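Local coordinates for hemolysin-like protein containing CBS domains (Oenococcus oeni, PDB 3OCO) that is of unknown function but carries a pair of CBS domains from a longer, predicted membrane protein of the UPF0053 family, which may bind flavin adenine dinucleotide, at residues Ile67-Gln79 / Ala86-Val98. Numbering follows the deposited sequence.
Sequences IIGYAYNYDIVRQ and AKISTIMRDIVSV
Y70 and R93 pair through their backbones as a single antiparallel, hydrogen-bonded bridge. Y70 N donates to R93 O at 2.8 Å, and R93 N returns the bond to Y70 O at 2.9 Å. The same two residues also meet through their side chains. R93 CG sits over one face of the Y70 ring, 3.7 Å from its centroid, as a CH-pi contact. The ring edge is turned to D94 O, and I95 CG2 packs at CD2. The CB of Y70 points away from 86-98, but CG lies between the backbone N and the carbonyl carbon (chi1 80°), which turns the ring back toward R93, D94 and I95. The R93 chain then bends at chi2 and chi3 and carries NH2 to D75 OD2, a salt bridge of 2.7 Å. The guanidinium and carboxylate planes are 46° apart.

Residues 67-79 hold strand 66-72 and the start of helix 73-83 of one CBS motif. Residues 86-98 are mostly irregular chain that folds back along them before entering strand 96-99, an edge strand of the other sheet.

I91 CD1 packs on I76 CG1 at 3.7 Å and also reaches D75 CB. I88 CG2 lies against A71 CB. Nearer the start of strand 66-72, SE of M92, a selenomethionine, touches I68 CD1 at 3.6 Å.

D75 has further partners. R78 NH2 bonds OD1, weakly as a hydrogen bond but within a salt bridge. A water donates to OD2 and to I91 O and accepts from Y72 N. Another water links I68 O, D94 OD1 and I95 N. Y72 OH is hydrogen-bonded to Q52 of the second subunit.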
ATOM      1  N   ILE A  67       8.652   5.803  19.430  1.00 31.83           N
ATOM      2  CA  ILE A  67       7.794   4.932  18.610  1.00 31.21           C
ATOM      3  C   ILE A  67       7.920   3.473  19.040  1.00 32.39           C
ATOM      4  O   ILE A  67       8.986   2.883  18.924  1.00 37.92           O
ATOM      5  CB  ILE A  67       8.151   4.984  17.098  1.00 40.57           C
ATOM      6  CG1 ILE A  67       8.078   6.409  16.546  1.00 33.47           C
ATOM      7  CG2 ILE A  67       7.237   4.047  16.311  1.00 35.55           C
ATOM      8  CD1 ILE A  67       6.940   7.189  17.099  1.00 37.97           C
ATOM      9  N   ILE A  68       6.838   2.880  19.521  1.00 29.16           N
ATOM     10  CA  ILE A  68       6.892   1.492  19.984  1.00 33.43           C
ATOM     11  C   ILE A  68       6.326   0.459  18.977  1.00 45.42           C
ATOM     12  O   ILE A  68       6.487  -0.752  19.159  1.00 46.26           O
ATOM     13  CB  ILE A  68       6.176   1.353  21.331  1.00 35.57           C
ATOM     14  CG1 ILE A  68       4.995   2.317  21.394  1.00 31.16           C
ATOM     15  CG2 ILE A  68       7.118   1.693  22.478  1.00 32.15           C
ATOM     16  CD1 ILE A  68       4.018   2.019  22.514  1.00 33.24           C
ATOM     17  N   GLY A  69       5.674   0.939  17.920  1.00 35.38           N
ATOM     18  CA  GLY A  69       5.101   0.060  16.907  1.00 33.86           C
ATOM     19  C   GLY A  69       4.254   0.814  15.891  1.00 32.39           C
ATOM     20  O   GLY A  69       4.378   2.036  15.781  1.00 26.86           O
ATOM     21  N   TYR A  70       3.389   0.112  15.154  1.00 32.90           N
ATOM     22  CA  TYR A  70       2.464   0.809  14.257  1.00 23.01           C
ATOM     23  C   TYR A  70       1.059   0.293  14.377  1.00 23.17           C
ATOM     24  O   TYR A  70       0.852  -0.848  14.809  1.00 22.12           O
ATOM     25  CB  TYR A  70       2.918   0.748  12.799  1.00 21.67           C
ATOM     26  CG  TYR A  70       2.600  -0.551  12.086  1.00 31.39           C
ATOM     27  CD1 TYR A  70       1.515  -0.650  11.207  1.00 31.90           C
ATOM     28  CD2 TYR A  70       3.393  -1.671  12.272  1.00 32.46           C
ATOM     29  CE1 TYR A  70       1.230  -1.849  10.545  1.00 22.54           C
ATOM     30  CE2 TYR A  70       3.123  -2.864  11.621  1.00 35.34           C
ATOM     31  CZ  TYR A  70       2.042  -2.952  10.761  1.00 34.33           C
ATOM     32  OH  TYR A  70       1.802  -4.155  10.130  1.00 42.12           O
ATOM     33  N   ALA A  71       0.101   1.153  14.007  1.00 21.46           N
ATOM     34  CA  ALA A  71      -1.309   0.755  13.861  1.00 29.22           C
ATOM     35  C   ALA A  71      -1.777   0.742  12.390  1.00 32.66           C
ATOM     36  O   ALA A  71      -1.559   1.693  11.634  1.00 28.21           O
ATOM     37  CB  ALA A  71      -2.208   1.637  14.696  1.00 24.48           C
ATOM     38  N   TYR A  72      -2.432  -0.349  12.014  1.00 32.21           N
ATOM     39  CA  TYR A  72      -2.823  -0.631  10.635  1.00 34.73           C
ATOM     40  C   TYR A  72      -4.283  -0.212  10.383  1.00 31.23           C
ATOM     41  O   TYR A  72      -5.174  -0.588  11.142  1.00 32.65           O
ATOM     42  CB  TYR A  72      -2.601  -2.135  10.408  1.00 35.07           C
ATOM     43  CG  TYR A  72      -2.886  -2.702   9.024  1.00 26.59           C
ATOM     44  CD1 TYR A  72      -2.746  -1.939   7.868  1.00 29.74           C
ATOM     45  CD2 TYR A  72      -3.236  -4.037   8.886  1.00 25.27           C
ATOM     46  CE1 TYR A  72      -3.003  -2.496   6.595  1.00 26.55           C
ATOM     47  CE2 TYR A  72      -3.472  -4.602   7.648  1.00 32.53           C
ATOM     48  CZ  TYR A  72      -3.361  -3.835   6.506  1.00 37.66           C
ATOM     49  OH  TYR A  72      -3.614  -4.436   5.285  1.00 45.94           O
ATOM     50  N   ASN A  73      -4.527   0.592   9.345  1.00 28.68           N
ATOM     51  CA  ASN A  73      -5.901   1.062   9.055  1.00 23.83           C
ATOM     52  C   ASN A  73      -6.970  -0.042   9.098  1.00 27.38           C
ATOM     53  O   ASN A  73      -7.999   0.108   9.773  1.00 25.39           O
ATOM     54  CB  ASN A  73      -5.999   1.912   7.766  1.00 19.93           C
ATOM     55  CG  ASN A  73      -5.553   1.162   6.476  1.00 31.68           C
ATOM     56  OD1 ASN A  73      -5.214  -0.024   6.481  1.00 23.05           O
ATOM     57  ND2 ASN A  73      -5.564   1.884   5.369  1.00 37.33           N
ATOM     58  N   TYR A  74      -6.707  -1.156   8.413  1.00 17.96           N
ATOM     59  CA  TYR A  74      -7.582  -2.335   8.485  1.00 27.42           C
ATOM     60  C   TYR A  74      -7.963  -2.712   9.915  1.00 35.02           C
ATOM     61  O   TYR A  74      -9.137  -2.995  10.201  1.00 32.53           O
ATOM     62  CB  TYR A  74      -6.919  -3.540   7.828  1.00 22.21           C
ATOM     63  CG  TYR A  74      -7.721  -4.826   7.906  1.00 29.94           C
ATOM     64  CD1 TYR A  74      -8.832  -5.031   7.100  1.00 23.61           C
ATOM     65  CD2 TYR A  74      -7.334  -5.851   8.752  1.00 36.34           C
ATOM     66  CE1 TYR A  74      -9.545  -6.216   7.160  1.00 32.61           C
ATOM     67  CE2 TYR A  74      -8.035  -7.035   8.819  1.00 40.19           C
ATOM     68  CZ  TYR A  74      -9.144  -7.217   8.022  1.00 43.07           C
ATOM     69  OH  TYR A  74      -9.839  -8.409   8.093  1.00 39.76           O
ATOM     70  N   ASP A  75      -6.967  -2.720  10.802  1.00 28.09           N
ATOM     71  CA  ASP A  75      -7.157  -3.135  12.197  1.00 23.39           C
ATOM     72  C   ASP A  75      -8.046  -2.159  12.941  1.00 21.34           C
ATOM     73  O   ASP A  75      -8.910  -2.561  13.722  1.00 23.89           O
ATOM     74  CB  ASP A  75      -5.806  -3.230  12.921  1.00 26.77           C
ATOM     75  CG  ASP A  75      -5.015  -4.473  12.544  1.00 32.33           C
ATOM     76  OD1 ASP A  75      -5.633  -5.488  12.147  1.00 35.23           O
ATOM     77  OD2 ASP A  75      -3.768  -4.436  12.662  1.00 41.64           O
ATOM     78  N   ILE A  76      -7.804  -0.873  12.701  1.00 19.34           N
ATOM     79  CA  ILE A  76      -8.630   0.216  13.213  1.00 12.72           C
ATOM     80  C   ILE A  76     -10.100   0.121  12.755  1.00 25.81           C
ATOM     81  O   ILE A  76     -11.026   0.130  13.594  1.00 25.83           O
ATOM     82  CB  ILE A  76      -8.033   1.595  12.802  1.00 25.63           C
ATOM     83  CG1 ILE A  76      -6.600   1.727  13.336  1.00 29.52           C
ATOM     84  CG2 ILE A  76      -8.871   2.749  13.335  1.00 25.11           C
ATOM     85  CD1 ILE A  76      -5.766   2.814  12.666  1.00 24.31           C
ATOM     86  N   VAL A  77     -10.350   0.038  11.442  1.00 18.42           N
ATOM     87  CA  VAL A  77     -11.753   0.069  11.037  1.00  9.37           C
ATOM     88  C   VAL A  77     -12.480  -1.188  11.485  1.00 20.89           C
ATOM     89  O   VAL A  77     -13.653  -1.130  11.850  1.00 32.05           O
ATOM     90  CB  VAL A  77     -12.012   0.402   9.509  1.00 26.02           C
ATOM     91  CG1 VAL A  77     -10.764   0.886   8.822  1.00 15.71           C
ATOM     92  CG2 VAL A  77     -12.672  -0.766   8.772  1.00 22.60           C
ATOM     93  N   ARG A  78     -11.787  -2.319  11.465  1.00 25.90           N
ATOM     94  CA  ARG A  78     -12.376  -3.552  11.953  1.00 26.21           C
ATOM     95  C   ARG A  78     -12.734  -3.492  13.435  1.00 34.57           C
ATOM     96  O   ARG A  78     -13.835  -3.875  13.833  1.00 43.12           O
ATOM     97  CB  ARG A  78     -11.435  -4.716  11.751  1.00 24.26           C
ATOM     98  CG  ARG A  78     -11.963  -5.947  12.445  1.00 31.48           C
ATOM     99  CD  ARG A  78     -11.175  -7.149  12.049  1.00 40.25           C
ATOM    100  NE  ARG A  78      -9.759  -6.895  12.260  1.00 46.96           N
ATOM    101  CZ  ARG A  78      -8.799  -7.791  12.061  1.00 47.53           C
ATOM    102  NH1 ARG A  78      -9.098  -9.018  11.631  1.00 43.14           N
ATOM    103  NH2 ARG A  78      -7.536  -7.446  12.285  1.00 35.14           N
ATOM    104  N   GLN A  79     -11.800  -3.033  14.265  1.00 23.60           N
ATOM    105  CA  GLN A  79     -12.044  -3.016  15.715  1.00 23.27           C
ATOM    106  C   GLN A  79     -13.085  -1.981  16.161  1.00 24.51           C
ATOM    107  O   GLN A  79     -13.844  -2.236  17.102  1.00 28.19           O
ATOM    108  CB  GLN A  79     -10.735  -2.849  16.492  1.00 31.52           C
ATOM    109  CG  GLN A  79     -10.923  -2.788  17.973  1.00 34.47           C
ATOM    110  CD  GLN A  79     -11.442  -4.080  18.547  1.00 36.05           C
ATOM    111  OE1 GLN A  79     -11.224  -5.167  17.988  1.00 41.31           O
ATOM    112  NE2 GLN A  79     -12.132  -3.976  19.685  1.00 31.29           N
ATOM    113  N   ALA A  86     -11.498   0.563  22.993  1.00 39.76           N
ATOM    114  CA  ALA A  86     -10.246  -0.137  23.222  1.00 33.05           C
ATOM    115  C   ALA A  86      -9.080   0.752  22.808  1.00 32.13           C
ATOM    116  O   ALA A  86      -9.227   1.614  21.945  1.00 29.52           O
ATOM    117  CB  ALA A  86     -10.223  -1.454  22.467  1.00 27.83           C
ATOM    118  N   LYS A  87      -7.930   0.540  23.442  1.00 33.17           N
ATOM    119  CA  LYS A  87      -6.750   1.388  23.271  1.00 26.97           C
ATOM    120  C   LYS A  87      -5.927   0.875  22.117  1.00 21.46           C
ATOM    121  O   LYS A  87      -5.917  -0.322  21.849  1.00 27.66           O
ATOM    122  CB  LYS A  87      -5.861   1.341  24.532  1.00 24.25           C
ATOM    123  CG  LYS A  87      -6.494   1.864  25.820  1.00 27.79           C
ATOM    124  CD  LYS A  87      -6.729   3.361  25.718  1.00 30.84           C
ATOM    125  CE  LYS A  87      -7.063   3.924  27.058  1.00 37.73           C
ATOM    126  NZ  LYS A  87      -6.054   3.403  28.047  1.00 51.17           N
ATOM    127  N   ILE A  88      -5.180   1.770  21.478  1.00 22.07           N
ATOM    128  CA  ILE A  88      -4.359   1.385  20.338  1.00 28.23           C
ATOM    129  C   ILE A  88      -3.498   0.169  20.672  1.00 33.64           C
ATOM    130  O   ILE A  88      -3.286  -0.696  19.826  1.00 33.04           O
ATOM    131  CB  ILE A  88      -3.478   2.546  19.859  1.00 37.06           C
ATOM    132  CG1 ILE A  88      -4.338   3.762  19.542  1.00 39.39           C
ATOM    133  CG2 ILE A  88      -2.735   2.157  18.601  1.00 38.95           C
ATOM    134  CD1 ILE A  88      -5.188   3.578  18.315  1.00 30.84           C
ATOM    135  N   SER A  89      -3.007   0.103  21.907  1.00 32.54           N
ATOM    136  CA  SER A  89      -2.148  -1.001  22.328  1.00 31.38           C
ATOM    137  C   SER A  89      -2.763  -2.367  22.056  1.00 27.05           C
ATOM    138  O   SER A  89      -2.062  -3.364  21.903  1.00 29.87           O
ATOM    139  CB  SER A  89      -1.828  -0.890  23.824  1.00 31.92           C
ATOM    140  OG  SER A  89      -3.023  -0.788  24.587  1.00 27.33           O
ATOM    141  N   THR A  90      -4.081  -2.436  22.028  1.00 33.71           N
ATOM    142  CA  THR A  90      -4.706  -3.722  21.776  1.00 34.90           C
ATOM    143  C   THR A  90      -4.555  -4.173  20.310  1.00 34.39           C
ATOM    144  O   THR A  90      -4.563  -5.372  20.044  1.00 36.60           O
ATOM    145  CB  THR A  90      -6.169  -3.756  22.264  1.00 43.60           C
ATOM    146  OG1 THR A  90      -6.983  -2.907  21.440  1.00 36.72           O
ATOM    147  CG2 THR A  90      -6.236  -3.299  23.747  1.00 23.02           C
ATOM    148  N   ILE A  91      -4.356  -3.234  19.379  1.00 23.27           N
ATOM    149  CA  ILE A  91      -4.106  -3.599  17.974  1.00 30.27           C
ATOM    150  C   ILE A  91      -2.653  -3.412  17.460  1.00 44.37           C
ATOM    151  O   ILE A  91      -2.257  -4.006  16.466  1.00 41.41           O
ATOM    152  CB  ILE A  91      -5.074  -2.872  16.999  1.00 25.72           C
ATOM    153  CG1 ILE A  91      -4.873  -1.355  17.037  1.00 22.84           C
ATOM    154  CG2 ILE A  91      -6.535  -3.239  17.283  1.00 22.26           C
ATOM    155  CD1 ILE A  91      -5.691  -0.634  15.980  1.00 33.93           C
HETATM  156  N   MSE A  92      -1.870  -2.580  18.135  1.00 45.79           N
HETATM  157  CA  MSE A  92      -0.500  -2.261  17.715  1.00 31.93           C
HETATM  158  C   MSE A  92       0.343  -3.471  17.294  1.00 26.58           C
HETATM  159  O   MSE A  92       0.295  -4.523  17.931  1.00 34.63           O
HETATM  160  CB  MSE A  92       0.176  -1.542  18.875  1.00 32.95           C
HETATM  161  CG  MSE A  92       1.592  -1.077  18.663  1.00 43.07           C
HETATM  162 SE   MSE A  92       2.224  -0.291  20.361  0.78 45.24          SE
HETATM  163  CE  MSE A  92       2.752  -1.946  21.253  1.00 45.76           C
ATOM    164  N   ARG A  93       1.134  -3.326  16.234  1.00 23.17           N
ATOM    165  CA  ARG A  93       2.047  -4.396  15.827  1.00 29.15           C
ATOM    166  C   ARG A  93       3.468  -3.879  15.662  1.00 32.26           C
ATOM    167  O   ARG A  93       3.673  -2.672  15.584  1.00 27.80           O
ATOM    168  CB  ARG A  93       1.564  -5.110  14.550  1.00 41.34           C
ATOM    169  CG  ARG A  93       0.699  -4.273  13.642  1.00 45.02           C
ATOM    170  CD  ARG A  93      -0.628  -4.954  13.345  1.00 51.86           C
ATOM    171  NE  ARG A  93      -0.573  -5.815  12.171  1.00 54.39           N
ATOM    172  CZ  ARG A  93      -1.503  -6.711  11.858  1.00 60.26           C
ATOM    173  NH1 ARG A  93      -1.371  -7.460  10.774  1.00 62.39           N
ATOM    174  NH2 ARG A  93      -2.564  -6.866  12.636  1.00 65.40           N
ATOM    175  N   ASP A  94       4.428  -4.804  15.603  1.00 42.86           N
ATOM    176  CA  ASP A  94       5.869  -4.503  15.720  1.00 51.51           C
ATOM    177  C   ASP A  94       6.481  -3.695  14.590  1.00 44.62           C
ATOM    178  O   ASP A  94       6.010  -3.720  13.461  1.00 43.77           O
ATOM    179  CB  ASP A  94       6.683  -5.795  15.824  1.00 55.32           C
ATOM    180  CG  ASP A  94       6.385  -6.572  17.074  1.00 65.51           C
ATOM    181  OD1 ASP A  94       5.735  -6.005  17.975  1.00 67.10           O
ATOM    182  OD2 ASP A  94       6.810  -7.746  17.153  1.00 69.00           O
ATOM    183  N   ILE A  95       7.566  -3.001  14.897  1.00 38.94           N
ATOM    184  CA  ILE A  95       8.361  -2.378  13.857  1.00 36.49           C
ATOM    185  C   ILE A  95       9.780  -2.847  13.972  1.00 43.48           C
ATOM    186  O   ILE A  95      10.112  -3.632  14.860  1.00 52.92           O
ATOM    187  CB  ILE A  95       8.299  -0.854  13.918  1.00 38.66           C
ATOM    188  CG1 ILE A  95       8.539  -0.347  15.346  1.00 46.17           C
ATOM    189  CG2 ILE A  95       6.941  -0.390  13.424  1.00 29.88           C
ATOM    190  CD1 ILE A  95       9.994   0.003  15.676  1.00 46.66           C
ATOM    191  N   VAL A  96      10.614  -2.397  13.044  1.00 43.24           N
ATOM    192  CA  VAL A  96      12.048  -2.581  13.177  1.00 43.14           C
ATOM    193  C   VAL A  96      12.720  -1.201  13.121  1.00 46.49           C
ATOM    194  O   VAL A  96      12.261  -0.295  12.420  1.00 45.71           O
ATOM    195  CB  VAL A  96      12.602  -3.557  12.119  1.00 39.97           C
ATOM    196  CG1 VAL A  96      12.545  -2.934  10.728  1.00 31.74           C
ATOM    197  CG2 VAL A  96      14.020  -3.972  12.470  1.00 48.98           C
ATOM    198  N   SER A  97      13.777  -1.018  13.901  1.00 42.41           N
ATOM    199  CA  SER A  97      14.475   0.254  13.875  1.00 41.04           C
ATOM    200  C   SER A  97      15.808   0.086  13.171  1.00 40.14           C
ATOM    201  O   SER A  97      16.430  -0.982  13.223  1.00 33.90           O
ATOM    202  CB  SER A  97      14.651   0.811  15.292  1.00 51.47           C
ATOM    203  OG  SER A  97      15.404  -0.066  16.111  1.00 55.89           O
ATOM    204  N   VAL A  98      16.232   1.139  12.484  1.00 43.55           N
ATOM    205  CA  VAL A  98      17.468   1.098  11.710  1.00 37.61           C
ATOM    206  C   VAL A  98      18.139   2.460  11.822  1.00 40.12           C
ATOM    207  O   VAL A  98      17.439   3.468  11.962  1.00 47.44           O
ATOM    208  CB  VAL A  98      17.190   0.790  10.209  1.00 44.20           C
ATOM    209  CG1 VAL A  98      16.237  -0.400  10.055  1.00 47.47           C
ATOM    210  CG2 VAL A  98      16.612   1.998   9.492  1.00 38.00           C
TER
HETATM  211  O   HOH W   1       7.478  -3.298  18.156  1.00 37.97           O
HETATM  212  O   HOH W   2      -2.575  -2.483  13.857  1.00 30.19           O